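Local coordinates for protein AmbC (Sorangium cellulosum, PDB 5O15) that serves as a double hotdog, bifunctional dehydratase-cyclase domain in ambruticin biosynthesis, probably dehydrating a polyketide intermediate and then closing it into an oxygen heterocycle, at residues L54-L59 and E298-A303; A168-V173 and L221-L226; T62-L67 and T129-G134; P175-V180 and H210-D215. All coordinates share one frame; numbering follows the deposited sequence.

Contact 1 of 4, residues L54-L59 and E298-A303; sequences LGTVIL and EHVRKA
Thr56 meets Val300 and Arg301 where the loop of the dehydratase HxxxGxxxxP motif, which starts here at His51, comes against the C-terminal helix 297-305. Gly55 is the glycine of that motif: its positive phi of 99° would jam a CB against the preceding carbonyl oxygen. The turn it permits leads into the short strand 56-57 and presents Thr56 to the helix. Thr56 straddles two consecutive helical residues. Its CB lies 3.9 Å from Val300 CG1 and its CG2 4.1 Å from the same Val300 CG1, the two side chains passing each other in opposite directions. OG1 rests 3.5 Å from Arg301 CA, a van der Waals approach to the helix backbone. Deeper in, Ile58 CD1 reaches Val300 CG1 at 4.3 Å, and Met238 and Val53 add apolar surface around this pair. A compact, wholly apolar valine suits this buried helix face, and its CG1, anti to the backbone N, touches both Thr56 and Ile58. Arg301 contributes its CB and then bends at chi3 away from the loop to meet Glu298 one turn earlier. Its NE gives Glu298 OE2 a nearly straight bond of 2.9 Å (176°), lying in the guanidinium plane. Cohesion between loop and helix is therefore mainly dispersive, while the charges pair along the helix itself and spend none of their bonding on the loop.

Contact 2 of 4, residues A168-V173 and L221-L226; sequences ALDAWV and LLRAEL
Asp170 and Arg223 form a two-pronged salt bridge, the guanidinium meeting the carboxylate end-on with one nitrogen for each oxygen. Arg223 NH2 gives a bond of 2.9 Å to Asp170 OD1, and NH1 one of 3.1 Å to Asp170 OD2. Both run close to the guanidinium plane, but the two flat groups are twisted 37° apart: OD2 uses its syn lone pair, whereas OD1 is approached 34° out of the carboxylate plane. OD2 has a second donor in Val166 N, so the carboxylate also ties down the chain entering helix 167-170. Arginine suits this buried place because its chain, extended from CG to NE, spans the gap between this short helix and the end of the long helix 211-225 in the second hotdog half. Leu169 shields the bridge: its CD1 lies 3.7 Å above one face of the guanidinium, near the rim, and its CD2 touches Leu222 CD1 at 4.3 Å. Apolar cover of this kind would be expected to strengthen the ion pair. Backbone groups are satisfied locally. Leu169 O accepts from both Trp172 N and Val173 N, and Leu226 N, where the long helix ends, donates to Leu222 O at 2.8 Å.

Contact 3 of 4, residues T62-L67 and T129-G134; sequences TAFVEL and TAHARG
Phe64 leans on His131 through the far end of its ring: CE1 comes within 3.5 Å of His131 CB, and CZ of Phe64 lies 3.6 Å from that same carbon. The two rings are nearly parallel, with planes at 11°, yet slid apart to a centroid separation of 5.5 Å, so they barely overlap, and the methylene rather than the imidazole does most of the touching. Nearer the helix, Phe64 CB meets Ala132 CB at 4.1 Å. The small alanine lets the strand come close, while the long phenylalanine reaches past it to His131. Phe64 gets there with CG anti to its carbonyl carbon (chi1 -58°). Two consecutive strand residues can both turn their CB atoms to the helix because His131 and Ala132 form a classic beta bulge opposite Val116. Bonds from ND1 to Ala87 O and from NE2 to Ser118 OG fix the rotation of the imidazole and satisfy both its nitrogens. Helix 61-75 thus lies against strand 129-137 of the first hotdog half, with Val116 of adjacent strand 112-120 also touching Phe64, while elsewhere the helix packs on helix 211-225 and on Trp242 of strand 236-247.

Contact 4 of 4, residues P175-V180 and H210-D215; sequences PAFRGV and HPALLD
Apolar contact centres on Phe177 and Ala212. The ring's CE1 lies 4.0 Å from Ala212 CB, and that methyl also sits 3.6 Å from Ala176 O, so a residue as small as alanine allows the loop to settle close against the first turn of the helix. A polar edge contact follows: Asp215 OD2 lies near the plane of the Phe177 ring, 3.4 Å from CD1, with carboxylate and ring planes 79° apart. The oxygen thus faces the slightly positive ring hydrogens and not the pi cloud. Asp215 CG, anti to its backbone N (chi1 -169°), carries the group to that edge, and a hydrogen bond from Gln219 NE2 to OD2 helps hold it there. Water-mediated bonding comes next, one water donating to Ala176 O at 2.9 Å and to Ala212 O at 2.8 Å. Just before the helix, His210 is its N-cap, ND1 accepting from Ala212 N (3.0 Å) in the imidazole plane. His210 and Asp215 begin and end an HPxxxD sequence found in polyketide synthase dehydratases. This start of helix 211-225 lies between the loop leading to strand 180-186 and helix 61-75, whose Thr62 touches Asp215, while Phe177 also meets the His51 ring.

In the fold
From the N terminus, contact 1 opens first, at 54-59, and closes last, at 298-303, so its loop encloses the other three. Within it the chain runs almost directly into helix 61-75, and contact 3 closes a loop within the first hotdog half at 129-134. Contact 2 then opens at 168-173, contact 4 opens and closes inside it, and contact 2 closes further along helix 211-225, which both share; no two loops cross. One link between the halves is the bond from Thr62 OG1 to Pro211 O, joining contacts 3 and 4, while Trp172 of contact 2 packs against Leu54 and Gly55 of contact 1. Contact 1 itself brings the C-terminal helix back to a loop of the first half.

Contact 1 of 4, residues L54-L59 and E298-A303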
loop_
_atom_site.group_PDB
_atom_site.type_symbol
_atom_site.label_atom_id
_atom_site.label_comp_id
_atom_site.label_asym_id
_atom_site.label_seq_id
_atom_site.Cartn_x
_atom_site.Cartn_y
_atom_site.Cartn_z
ATOM N N LEU A 54 -10.111 -2.691 12.458
ATOM C CA LEU A 54 -10.999 -3.450 13.345
ATOM C C LEU A 54 -10.605 -3.274 14.810
ATOM O O LEU A 54 -10.671 -4.206 15.612
ATOM C CB LEU A 54 -11.076 -4.934 12.964
ATOM C CG LEU A 54 -11.467 -5.279 11.526
ATOM C CD1 LEU A 54 -11.409 -6.778 11.276
ATOM C CD2 LEU A 54 -12.864 -4.693 11.174
ATOM N N GLY A 55 -10.166 -2.071 15.160
ATOM C CA GLY A 55 -9.783 -1.730 16.513
ATOM C C GLY A 55 -8.286 -1.770 16.793
ATOM O O GLY A 55 -7.869 -1.299 17.858
ATOM N N THR A 56 -7.463 -2.306 15.887
ATOM C CA THR A 56 -6.032 -2.458 16.115
ATOM C C THR A 56 -5.264 -1.482 15.244
ATOM O O THR A 56 -5.444 -1.447 14.025
ATOM C CB THR A 56 -5.626 -3.897 15.816
ATOM O OG1 THR A 56 -6.277 -4.757 16.766
ATOM C CG2 THR A 56 -4.094 -4.098 15.922
ATOM N N VAL A 57 -4.347 -0.742 15.858
ATOM C CA VAL A 57 -3.649 0.327 15.151
ATOM C C VAL A 57 -2.370 -0.262 14.563
ATOM O O VAL A 57 -1.441 -0.611 15.302
ATOM C CB VAL A 57 -3.341 1.498 16.088
ATOM C CG1 VAL A 57 -2.778 2.636 15.282
ATOM C CG2 VAL A 57 -4.591 1.918 16.884
ATOM N N ILE A 58 -2.317 -0.385 13.246
ATOM C CA ILE A 58 -1.171 -0.989 12.573
ATOM C C ILE A 58 -0.807 -0.143 11.364
ATOM O O ILE A 58 -1.655 0.523 10.762
ATOM C CB ILE A 58 -1.428 -2.445 12.132
ATOM C CG1 ILE A 58 -2.634 -2.539 11.187
ATOM C CG2 ILE A 58 -1.513 -3.345 13.344
ATOM C CD1 ILE A 58 -2.876 -3.951 10.659
ATOM N N LEU A 59 0.464 -0.178 10.993
ATOM C CA LEU A 59 0.899 0.522 9.802
ATOM C C LEU A 59 0.159 -0.058 8.595
ATOM O O LEU A 59 -0.010 -1.268 8.510
ATOM C CB LEU A 59 2.417 0.355 9.660
ATOM C CG LEU A 59 3.115 1.294 8.660
ATOM C CD1 LEU A 59 3.097 2.773 9.096
ATOM C CD2 LEU A 59 4.498 0.823 8.376
ATOM N N GLU A 298 -10.186 -10.343 16.014
ATOM C CA GLU A 298 -9.284 -11.069 16.902
ATOM C C GLU A 298 -8.033 -11.528 16.159
ATOM O O GLU A 298 -6.933 -11.503 16.721
ATOM C CB GLU A 298 -10.017 -12.265 17.497
ATOM C CG GLU A 298 -9.185 -13.119 18.430
ATOM C CD GLU A 298 -8.616 -12.353 19.612
ATOM O OE1 GLU A 298 -7.656 -12.858 20.232
ATOM O OE2 GLU A 298 -9.112 -11.253 19.926
ATOM N N HIS A 299 -8.171 -11.945 14.899
ATOM C CA HIS A 299 -6.995 -12.350 14.132
ATOM C C HIS A 299 -6.016 -11.189 14.007
ATOM O O HIS A 299 -4.806 -11.347 14.214
ATOM C CB HIS A 299 -7.422 -12.806 12.740
ATOM C CG HIS A 299 -6.283 -13.255 11.890
ATOM N ND1 HIS A 299 -5.823 -14.549 11.924
ATOM C CD2 HIS A 299 -5.489 -12.593 11.017
ATOM C CE1 HIS A 299 -4.792 -14.673 11.106
ATOM N NE2 HIS A 299 -4.568 -13.500 10.540
ATOM N N VAL A 300 -6.534 -9.999 13.677
ATOM C CA VAL A 300 -5.679 -8.826 13.521
ATOM C C VAL A 300 -5.051 -8.448 14.852
ATOM O O VAL A 300 -3.857 -8.133 14.923
ATOM C CB VAL A 300 -6.470 -7.657 12.903
ATOM C CG1 VAL A 300 -5.590 -6.425 12.834
ATOM C CG2 VAL A 300 -6.964 -8.032 11.523
ATOM N N ARG A 301 -5.836 -8.484 15.932
ATOM C CA ARG A 301 -5.310 -8.134 17.244
ATOM C C ARG A 301 -4.167 -9.062 17.627
ATOM O O ARG A 301 -3.115 -8.617 18.095
ATOM C CB ARG A 301 -6.420 -8.248 18.288
ATOM C CG ARG A 301 -5.996 -7.816 19.692
ATOM C CD ARG A 301 -6.971 -8.308 20.754
ATOM N NE ARG A 301 -6.872 -9.760 20.913
ATOM C CZ ARG A 301 -5.833 -10.387 21.461
ATOM N NH1 ARG A 301 -4.793 -9.693 21.908
ATOM N NH2 ARG A 301 -5.822 -11.712 21.553
ATOM N N LYS A 302 -4.381 -10.366 17.461
ATOM C CA LYS A 302 -3.376 -11.352 17.820
ATOM C C LYS A 302 -2.143 -11.204 16.949
ATOM O O LYS A 302 -1.008 -11.317 17.440
ATOM C CB LYS A 302 -3.978 -12.750 17.683
ATOM C CG LYS A 302 -4.896 -13.153 18.835
ATOM C CD LYS A 302 -5.568 -14.509 18.581
ATOM C CE LYS A 302 -6.068 -15.155 19.873
ATOM N NZ LYS A 302 -7.450 -15.724 19.740
ATOM N N ALA A 303 -2.324 -10.975 15.648
ATOM C CA ALA A 303 -1.183 -10.835 14.746
ATOM C C ALA A 303 -0.333 -9.628 15.101
ATOM O O ALA A 303 0.911 -9.709 15.074
ATOM C CB ALA A 303 -1.662 -10.747 13.298
#

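Contact 2 of 4, residues A168-V173 and L221-L226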
loop_
_atom_site.group_PDB
_atom_site.type_symbol
_atom_site.label_atom_id
_atom_site.label_comp_id
_atom_site.label_asym_id
_atom_site.label_seq_id
_atom_site.Cartn_x
_atom_site.Cartn_y
_atom_site.Cartn_z
ATOM N N ALA A 168 -16.662 -1.924 8.578
ATOM C CA ALA A 168 -15.258 -2.292 8.769
ATOM C C ALA A 168 -14.314 -1.132 8.501
ATOM O O ALA A 168 -13.173 -1.162 8.990
ATOM C CB ALA A 168 -14.915 -3.513 7.903
ATOM N N LEU A 169 -14.715 -0.138 7.706
ATOM C CA LEU A 169 -13.925 1.066 7.499
ATOM C C LEU A 169 -14.388 2.187 8.424
ATOM O O LEU A 169 -13.638 2.724 9.233
ATOM C CB LEU A 169 -13.996 1.523 6.046
ATOM C CG LEU A 169 -13.368 0.562 5.045
ATOM C CD1 LEU A 169 -13.573 1.088 3.664
ATOM C CD2 LEU A 169 -11.853 0.386 5.305
ATOM N N ASP A 170 -15.666 2.565 8.293
ATOM C CA ASP A 170 -16.196 3.792 8.873
ATOM C C ASP A 170 -16.256 3.744 10.387
ATOM O O ASP A 170 -16.254 4.805 11.020
ATOM C CB ASP A 170 -17.547 4.134 8.229
ATOM C CG ASP A 170 -17.380 4.512 6.798
ATOM O OD1 ASP A 170 -16.530 5.382 6.527
ATOM O OD2 ASP A 170 -18.044 3.945 5.911
ATOM N N ALA A 171 -16.376 2.575 10.999
ATOM C CA ALA A 171 -16.361 2.529 12.452
ATOM C C ALA A 171 -15.000 2.832 13.041
ATOM O O ALA A 171 -14.901 3.079 14.246
ATOM C CB ALA A 171 -16.846 1.177 12.951
ATOM N N TRP A 172 -13.936 2.781 12.219
ATOM C CA TRP A 172 -12.593 2.671 12.762
ATOM C C TRP A 172 -11.623 3.741 12.288
ATOM O O TRP A 172 -10.854 4.265 13.089
ATOM C CB TRP A 172 -12.036 1.294 12.412
ATOM C CG TRP A 172 -12.807 0.152 12.971
ATOM C CD1 TRP A 172 -13.511 -0.758 12.270
ATOM C CD2 TRP A 172 -12.973 -0.175 14.348
ATOM N NE1 TRP A 172 -14.095 -1.659 13.117
ATOM C CE2 TRP A 172 -13.770 -1.327 14.402
ATOM C CE3 TRP A 172 -12.508 0.385 15.543
ATOM C CZ2 TRP A 172 -14.094 -1.959 15.603
ATOM C CZ3 TRP A 172 -12.846 -0.238 16.743
ATOM C CH2 TRP A 172 -13.631 -1.394 16.753
ATOM N N VAL A 173 -11.528 3.978 10.985
ATOM C CA VAL A 173 -10.366 4.700 10.497
ATOM C C VAL A 173 -10.520 6.195 10.734
ATOM O O VAL A 173 -11.625 6.750 10.871
ATOM C CB VAL A 173 -10.081 4.414 9.027
ATOM C CG1 VAL A 173 -9.949 2.953 8.763
ATOM C CG2 VAL A 173 -11.076 5.029 8.112
ATOM N N LEU A 221 -11.954 -0.200 -3.721
ATOM C CA LEU A 221 -12.308 -1.585 -3.935
ATOM C C LEU A 221 -13.207 -2.118 -2.822
ATOM O O LEU A 221 -14.227 -2.762 -3.082
ATOM C CB LEU A 221 -11.024 -2.392 -4.020
ATOM C CG LEU A 221 -11.226 -3.893 -4.066
ATOM C CD1 LEU A 221 -12.051 -4.274 -5.286
ATOM C CD2 LEU A 221 -9.917 -4.582 -4.116
ATOM N N LEU A 222 -12.845 -1.869 -1.574
ATOM C CA LEU A 222 -13.637 -2.387 -0.468
ATOM C C LEU A 222 -15.016 -1.749 -0.420
ATOM O O LEU A 222 -16.002 -2.424 -0.127
ATOM C CB LEU A 222 -12.896 -2.174 0.845
ATOM C CG LEU A 222 -11.627 -2.991 1.036
ATOM C CD1 LEU A 222 -10.901 -2.595 2.316
ATOM C CD2 LEU A 222 -11.913 -4.482 1.010
ATOM N N ARG A 223 -15.119 -0.450 -0.686
ATOM C CA ARG A 223 -16.432 0.169 -0.671
ATOM C C ARG A 223 -17.313 -0.385 -1.772
ATOM O O ARG A 223 -18.522 -0.542 -1.585
ATOM C CB ARG A 223 -16.310 1.687 -0.759
ATOM C CG ARG A 223 -15.758 2.280 0.531
ATOM C CD ARG A 223 -15.660 3.786 0.526
ATOM N NE ARG A 223 -15.152 4.276 1.784
ATOM C CZ ARG A 223 -15.827 4.348 2.925
ATOM N NH1 ARG A 223 -17.124 4.097 2.987
ATOM N NH2 ARG A 223 -15.189 4.688 4.027
ATOM N N ALA A 224 -16.729 -0.724 -2.905
ATOM C CA ALA A 224 -17.491 -1.364 -3.963
ATOM C C ALA A 224 -17.888 -2.788 -3.581
ATOM O O ALA A 224 -19.029 -3.196 -3.786
ATOM C CB ALA A 224 -16.655 -1.338 -5.245
ATOM N N GLU A 225 -16.979 -3.549 -2.990
ATOM C CA GLU A 225 -17.229 -4.964 -2.696
ATOM C C GLU A 225 -18.050 -5.211 -1.426
ATOM O O GLU A 225 -18.742 -6.236 -1.349
ATOM C CB GLU A 225 -15.908 -5.707 -2.578
ATOM C CG GLU A 225 -15.228 -5.845 -3.907
ATOM C CD GLU A 225 -15.790 -7.011 -4.706
ATOM O OE1 GLU A 225 -16.060 -8.067 -4.094
ATOM O OE2 GLU A 225 -15.977 -6.870 -5.933
ATOM N N LEU A 226 -17.952 -4.342 -0.417
ATOM C CA LEU A 226 -18.650 -4.495 0.860
ATOM C C LEU A 226 -19.899 -3.627 0.924
ATOM O O LEU A 226 -20.496 -3.462 2.002
ATOM C CB LEU A 226 -17.697 -4.150 2.009
ATOM C CG LEU A 226 -16.728 -5.255 2.458
ATOM C CD1 LEU A 226 -15.827 -5.788 1.337
ATOM C CD2 LEU A 226 -15.876 -4.768 3.616
#

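Contact 3 of 4, residues T62-L67 and T129-G134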
loop_
_atom_site.group_PDB
_atom_site.type_symbol
_atom_site.label_atom_id
_atom_site.label_comp_id
_atom_site.label_asym_id
_atom_site.label_seq_id
_atom_site.Cartn_x
_atom_site.Cartn_y
_atom_site.Cartn_z
ATOM N N THR A 62 0.371 -0.867 2.614
ATOM C CA THR A 62 0.916 -0.046 1.537
ATOM C C THR A 62 2.177 0.692 1.951
ATOM O O THR A 62 2.946 1.110 1.080
ATOM C CB THR A 62 -0.118 0.966 1.056
ATOM O OG1 THR A 62 -0.536 1.726 2.186
ATOM C CG2 THR A 62 -1.319 0.302 0.397
ATOM N N ALA A 63 2.418 0.852 3.250
ATOM C CA ALA A 63 3.691 1.417 3.676
ATOM C C ALA A 63 4.855 0.452 3.428
ATOM O O ALA A 63 5.974 0.895 3.137
ATOM C CB ALA A 63 3.666 1.771 5.150
ATOM N N PHE A 64 4.617 -0.864 3.501
ATOM C CA PHE A 64 5.665 -1.827 3.160
ATOM C C PHE A 64 5.935 -1.786 1.671
ATOM O O PHE A 64 7.081 -1.902 1.249
ATOM C CB PHE A 64 5.277 -3.239 3.608
ATOM C CG PHE A 64 5.004 -3.364 5.057
ATOM C CD1 PHE A 64 5.876 -2.882 6.011
ATOM C CD2 PHE A 64 3.825 -3.949 5.480
ATOM C CE1 PHE A 64 5.565 -3.029 7.381
ATOM C CE2 PHE A 64 3.532 -4.104 6.809
ATOM C CZ PHE A 64 4.354 -3.599 7.748
ATOM N N VAL A 65 4.895 -1.568 0.859
ATOM C CA VAL A 65 5.093 -1.372 -0.567
ATOM C C VAL A 65 5.962 -0.151 -0.829
ATOM O O VAL A 65 6.898 -0.193 -1.634
ATOM C CB VAL A 65 3.745 -1.317 -1.297
ATOM C CG1 VAL A 65 3.943 -1.031 -2.755
ATOM C CG2 VAL A 65 2.967 -2.617 -1.103
ATOM N N GLU A 66 5.647 0.967 -0.169
ATOM C CA GLU A 66 6.429 2.187 -0.308
ATOM C C GLU A 66 7.888 1.951 0.074
ATOM O O GLU A 66 8.798 2.416 -0.621
ATOM C CB GLU A 66 5.796 3.297 0.545
ATOM C CG GLU A 66 6.675 4.502 0.799
ATOM C CD GLU A 66 7.009 5.336 -0.437
ATOM O OE1 GLU A 66 6.576 5.008 -1.560
ATOM O OE2 GLU A 66 7.775 6.316 -0.279
ATOM N N LEU A 67 8.128 1.253 1.186
ATOM C CA LEU A 67 9.504 1.002 1.591
ATOM C C LEU A 67 10.225 0.126 0.572
ATOM O O LEU A 67 11.401 0.360 0.269
ATOM C CB LEU A 67 9.522 0.391 2.999
ATOM C CG LEU A 67 9.142 1.391 4.112
ATOM C CD1 LEU A 67 8.829 0.672 5.399
ATOM C CD2 LEU A 67 10.235 2.428 4.291
ATOM N N THR A 129 11.791 -7.452 14.039
ATOM C CA THR A 129 10.601 -8.165 13.579
ATOM C C THR A 129 10.512 -8.021 12.064
ATOM O O THR A 129 10.550 -6.906 11.559
ATOM C CB THR A 129 9.325 -7.589 14.216
ATOM O OG1 THR A 129 9.348 -7.779 15.643
ATOM C CG2 THR A 129 8.083 -8.276 13.662
ATOM N N ALA A 130 10.368 -9.142 11.348
ATOM C CA ALA A 130 10.184 -9.110 9.902
ATOM C C ALA A 130 8.719 -8.835 9.587
ATOM O O ALA A 130 7.824 -9.498 10.114
ATOM C CB ALA A 130 10.560 -10.450 9.295
ATOM N N HIS A 131 8.465 -7.841 8.751
ATOM C CA HIS A 131 7.110 -7.546 8.339
ATOM C C HIS A 131 6.799 -7.979 6.926
ATOM O O HIS A 131 5.652 -8.356 6.662
ATOM C CB HIS A 131 6.840 -6.047 8.489
ATOM C CG HIS A 131 6.995 -5.565 9.887
ATOM N ND1 HIS A 131 6.134 -5.940 10.890
ATOM C CD2 HIS A 131 7.951 -4.808 10.475
ATOM C CE1 HIS A 131 6.543 -5.420 12.038
ATOM N NE2 HIS A 131 7.639 -4.717 11.811
ATOM N N ALA A 132 7.779 -7.947 6.018
ATOM C CA ALA A 132 7.515 -8.159 4.607
ATOM C C ALA A 132 8.794 -8.689 3.985
ATOM O O ALA A 132 9.895 -8.384 4.436
ATOM C CB ALA A 132 7.086 -6.879 3.875
ATOM N N ARG A 133 8.631 -9.498 2.953
ATOM C CA ARG A 133 9.728 -10.023 2.176
ATOM C C ARG A 133 9.327 -10.062 0.732
ATOM O O ARG A 133 8.151 -10.076 0.409
ATOM C CB ARG A 133 10.042 -11.475 2.586
ATOM C CG ARG A 133 10.513 -11.645 3.985
ATOM C CD ARG A 133 10.882 -13.099 4.310
ATOM N NE ARG A 133 11.378 -13.149 5.688
ATOM C CZ ARG A 133 12.619 -12.816 6.037
ATOM N NH1 ARG A 133 13.500 -12.469 5.103
ATOM N NH2 ARG A 133 12.983 -12.868 7.309
ATOM N N GLY A 134 10.299 -10.119 -0.150
ATOM C CA GLY A 134 9.941 -10.246 -1.536
ATOM C C GLY A 134 11.139 -10.204 -2.436
ATOM O O GLY A 134 12.266 -10.521 -2.033
#

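Contact 4 of 4, residues P175-V180 and H210-D215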
loop_
_atom_site.group_PDB
_atom_site.type_symbol
_atom_site.label_atom_id
_atom_site.label_comp_id
_atom_site.label_asym_id
_atom_site.label_seq_id
_atom_site.Cartn_x
_atom_site.Cartn_y
_atom_site.Cartn_z
ATOM N N PRO A 175 -9.172 10.306 9.595
ATOM C CA PRO A 175 -9.325 11.079 8.352
ATOM C C PRO A 175 -8.308 10.785 7.263
ATOM O O PRO A 175 -8.623 10.902 6.081
ATOM C CB PRO A 175 -9.175 12.526 8.844
ATOM C CG PRO A 175 -9.538 12.501 10.251
ATOM C CD PRO A 175 -9.203 11.169 10.794
ATOM N N ALA A 176 -7.072 10.410 7.607
ATOM C CA ALA A 176 -6.069 10.183 6.564
ATOM C C ALA A 176 -6.437 9.006 5.672
ATOM O O ALA A 176 -5.931 8.908 4.547
ATOM C CB ALA A 176 -4.685 9.949 7.170
ATOM N N PHE A 177 -7.301 8.111 6.147
ATOM C CA PHE A 177 -7.689 6.896 5.436
ATOM C C PHE A 177 -9.115 6.983 4.918
ATOM O O PHE A 177 -9.789 5.961 4.772
ATOM C CB PHE A 177 -7.383 5.646 6.260
ATOM C CG PHE A 177 -5.921 5.473 6.400
ATOM C CD1 PHE A 177 -5.188 4.807 5.435
ATOM C CD2 PHE A 177 -5.228 6.069 7.439
ATOM C CE1 PHE A 177 -3.803 4.715 5.528
ATOM C CE2 PHE A 177 -3.865 6.009 7.523
ATOM C CZ PHE A 177 -3.162 5.307 6.578
ATOM N N ARG A 178 -9.530 8.196 4.559
ATOM C CA ARG A 178 -10.756 8.439 3.795
ATOM C C ARG A 178 -10.330 9.201 2.548
ATOM O O ARG A 178 -10.485 10.422 2.479
ATOM C CB ARG A 178 -11.805 9.202 4.619
ATOM C CG ARG A 178 -12.565 8.300 5.571
ATOM C CD ARG A 178 -13.767 9.001 6.259
ATOM N NE ARG A 178 -13.300 9.707 7.425
ATOM C CZ ARG A 178 -13.033 9.136 8.597
ATOM N NH1 ARG A 178 -13.168 7.827 8.739
ATOM N NH2 ARG A 178 -12.603 9.868 9.625
ATOM N N GLY A 179 -9.739 8.484 1.586
ATOM C CA GLY A 179 -9.093 9.124 0.466
ATOM C C GLY A 179 -9.776 8.934 -0.859
ATOM O O GLY A 179 -9.143 9.183 -1.895
ATOM N N VAL A 180 -11.020 8.493 -0.882
ATOM C CA VAL A 180 -11.755 8.265 -2.120
ATOM C C VAL A 180 -12.808 9.355 -2.254
ATOM O O VAL A 180 -13.748 9.432 -1.450
ATOM C CB VAL A 180 -12.429 6.892 -2.145
ATOM C CG1 VAL A 180 -13.056 6.643 -3.518
ATOM C CG2 VAL A 180 -11.437 5.798 -1.851
ATOM N N HIS A 210 2.669 7.973 -1.530
ATOM C CA HIS A 210 2.247 8.086 -0.157
ATOM C C HIS A 210 1.382 6.875 0.188
ATOM O O HIS A 210 0.402 6.583 -0.521
ATOM C CB HIS A 210 1.414 9.359 0.010
ATOM C CG HIS A 210 1.189 9.757 1.424
ATOM N ND1 HIS A 210 0.427 9.001 2.290
ATOM C CD2 HIS A 210 1.607 10.839 2.127
ATOM C CE1 HIS A 210 0.360 9.615 3.461
ATOM N NE2 HIS A 210 1.061 10.737 3.386
ATOM N N PRO A 211 1.664 6.186 1.283
ATOM C CA PRO A 211 0.889 4.979 1.605
ATOM C C PRO A 211 -0.592 5.196 1.765
ATOM O O PRO A 211 -1.378 4.284 1.479
ATOM C CB PRO A 211 1.555 4.501 2.905
ATOM C CG PRO A 211 2.971 4.956 2.768
ATOM C CD PRO A 211 2.884 6.310 2.102
ATOM N N ALA A 212 -1.008 6.377 2.226
ATOM C CA ALA A 212 -2.441 6.621 2.347
ATOM C C ALA A 212 -3.114 6.813 0.990
ATOM O O ALA A 212 -4.308 6.556 0.855
ATOM C CB ALA A 212 -2.712 7.824 3.253
ATOM N N LEU A 213 -2.352 7.203 -0.022
ATOM C CA LEU A 213 -2.895 7.363 -1.357
ATOM C C LEU A 213 -3.034 6.015 -2.055
ATOM O O LEU A 213 -4.085 5.714 -2.627
ATOM C CB LEU A 213 -2.035 8.367 -2.126
ATOM C CG LEU A 213 -2.503 8.761 -3.508
ATOM C CD1 LEU A 213 -3.908 9.377 -3.483
ATOM C CD2 LEU A 213 -1.543 9.727 -4.088
ATOM N N LEU A 214 -2.012 5.137 -1.949
ATOM C CA LEU A 214 -2.210 3.795 -2.470
ATOM C C LEU A 214 -3.314 3.072 -1.689
ATOM O O LEU A 214 -4.127 2.357 -2.283
ATOM C CB LEU A 214 -0.894 3.018 -2.457
ATOM C CG LEU A 214 -1.005 1.589 -3.001
ATOM C CD1 LEU A 214 -1.484 1.593 -4.460
ATOM C CD2 LEU A 214 0.358 0.853 -2.905
ATOM N N ASP A 215 -3.393 3.286 -0.377
ATOM C CA ASP A 215 -4.459 2.652 0.390
ATOM C C ASP A 215 -5.848 3.103 -0.064
ATOM O O ASP A 215 -6.809 2.329 0.017
ATOM C CB ASP A 215 -4.290 2.914 1.877
ATOM C CG ASP A 215 -5.207 2.058 2.698
ATOM O OD1 ASP A 215 -4.901 0.860 2.869
ATOM O OD2 ASP A 215 -6.244 2.559 3.178
HETATM O O HOH W 1 -6.582 7.465 2.176
#